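Local coordinates for hypothetical protein (Pectobacterium atrosepticum SCRI1043, PDB 2P7I) that is probably an S-adenosylmethionine-dependent methyltransferase, at residues V34-P39 against G225-G230. Residues are numbered along the deposited sequence; the frame is centred on the assembly and turned at random. Where two conformers were deposited one is given.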
# COMPACT_ATOMS: atom_id res chain seq x y z
N VAL B 34 6.76 -7.74 21.82
CA VAL B 34 8.07 -8.15 22.32
C VAL B 34 8.94 -8.68 21.17
O VAL B 34 10.10 -8.31 21.08
CB VAL B 34 7.94 -9.17 23.49
CG1 VAL B 34 9.31 -9.70 23.91
CG2 VAL B 34 7.26 -8.50 24.66
N ARG B 35 8.39 -9.50 20.28
CA ARG B 35 9.12 -9.90 19.06
C ARG B 35 9.63 -8.68 18.27
O ARG B 35 10.78 -8.63 17.87
CB ARG B 35 8.25 -10.81 18.14
CG ARG B 35 8.63 -12.31 18.13
CD ARG B 35 7.75 -13.16 17.12
NE ARG B 35 8.29 -13.35 15.74
CZ ARG B 35 7.68 -14.06 14.78
NH1 ARG B 35 6.50 -14.62 15.01
NH2 ARG B 35 8.21 -14.20 13.56
N ALA B 36 8.75 -7.71 18.03
CA ALA B 36 9.07 -6.51 17.26
C ALA B 36 10.21 -5.71 17.89
O ALA B 36 11.04 -5.13 17.21
CB ALA B 36 7.81 -5.65 17.13
N PHE B 37 10.21 -5.66 19.22
CA PHE B 37 11.21 -4.87 19.96
C PHE B 37 12.58 -5.55 20.04
O PHE B 37 13.61 -4.88 20.12
CB PHE B 37 10.75 -4.69 21.40
CG PHE B 37 9.50 -3.86 21.59
CD1 PHE B 37 8.89 -3.19 20.55
CD2 PHE B 37 8.97 -3.72 22.87
CE1 PHE B 37 7.75 -2.41 20.76
CE2 PHE B 37 7.83 -2.93 23.11
CZ PHE B 37 7.21 -2.30 22.06
N THR B 38 12.58 -6.87 20.06
CA THR B 38 13.77 -7.65 20.44
C THR B 38 15.06 -7.30 19.69
O THR B 38 16.09 -7.11 20.31
CB THR B 38 13.48 -9.15 20.39
OG1 THR B 38 12.55 -9.47 21.44
CG2 THR B 38 14.76 -9.96 20.62
N PRO B 39 15.00 -7.16 18.35
CA PRO B 39 16.22 -6.83 17.63
C PRO B 39 16.84 -5.46 17.98
O PRO B 39 18.01 -5.22 17.68
CB PRO B 39 15.79 -6.84 16.16
CG PRO B 39 14.46 -7.43 16.13
CD PRO B 39 13.85 -7.31 17.46
N GLY B 225 2.11 -15.35 10.32
CA GLY B 225 2.07 -14.78 8.96
C GLY B 225 1.57 -13.33 8.93
O GLY B 225 2.05 -12.51 8.12
N CYS B 226 0.61 -13.01 9.78
CA CYS B 226 0.09 -11.67 9.88
C CYS B 226 1.13 -10.75 10.44
O CYS B 226 1.19 -9.60 10.06
CB CYS B 226 -1.14 -11.63 10.78
SG CYS B 226 -2.63 -12.45 10.08
N TYR B 227 1.88 -11.22 11.43
CA TYR B 227 3.03 -10.46 11.92
C TYR B 227 4.08 -10.20 10.83
O TYR B 227 4.61 -9.07 10.65
CB TYR B 227 3.64 -11.20 13.12
CG TYR B 227 4.94 -10.58 13.59
CD1 TYR B 227 4.94 -9.40 14.33
CD2 TYR B 227 6.15 -11.15 13.26
CE1 TYR B 227 6.13 -8.83 14.78
CE2 TYR B 227 7.37 -10.56 13.69
CZ TYR B 227 7.35 -9.39 14.44
OH TYR B 227 8.53 -8.81 14.85
N GLN B 228 4.43 -11.25 10.12
CA GLN B 228 5.44 -11.17 9.08
C GLN B 228 4.99 -10.21 7.97
O GLN B 228 5.74 -9.35 7.54
CB GLN B 228 5.71 -12.53 8.48
CG GLN B 228 6.41 -13.51 9.38
CD GLN B 228 6.39 -14.91 8.73
OE1 GLN B 228 7.24 -15.22 7.90
NE2 GLN B 228 5.39 -15.66 9.01
N LEU B 229 3.76 -10.39 7.48
CA LEU B 229 3.26 -9.51 6.43
C LEU B 229 3.06 -8.07 6.88
O LEU B 229 3.27 -7.17 6.09
CB LEU B 229 1.95 -10.03 5.84
CG LEU B 229 1.52 -9.34 4.54
CD1 LEU B 229 2.44 -9.68 3.39
CD2 LEU B 229 0.04 -9.69 4.25
N GLY B 230 2.65 -7.86 8.12
CA GLY B 230 2.51 -6.54 8.69
C GLY B 230 3.72 -5.68 8.57
O GLY B 230 3.60 -4.47 8.33
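With CG of Y227 anti to the backbone N (chi1 173°), the phenol extends from helix 220-230 toward helix 24-37, while R35, its chain bent at chi3 (93°), turns one face of its guanidinium to the CD2-CE2 side of the same ring. The two side chains therefore meet along one ring side: CD2 of Y227 lies over the centre of that guanidinium face, 3.6 Å from CZ of R35, and NE of R35 lies equally near CE2 of Y227. The planes are 46° apart, so the two flat groups meet obliquely and not as a parallel stack. NH1 of R35 also forms a salt bridge with D224, just before the segment 225-230, which ties the arginine to the helix that carries the tyrosine. Both helices pack against strand 192-201, at one edge of the mixed, Rossmann-like sheet of class I methyltransferases, with strand order 3-2-1-4-5-7-6: A36 touches I199 and C226 touches F200. At the far end of the ring, OH of Y227 abuts the backbone, 3.4 Å from CA of A36. The N of A36 is just as close to that hydroxyl, but the angle is too poor for a hydrogen bond. The ring of F32 lies nearly parallel to that of Y227.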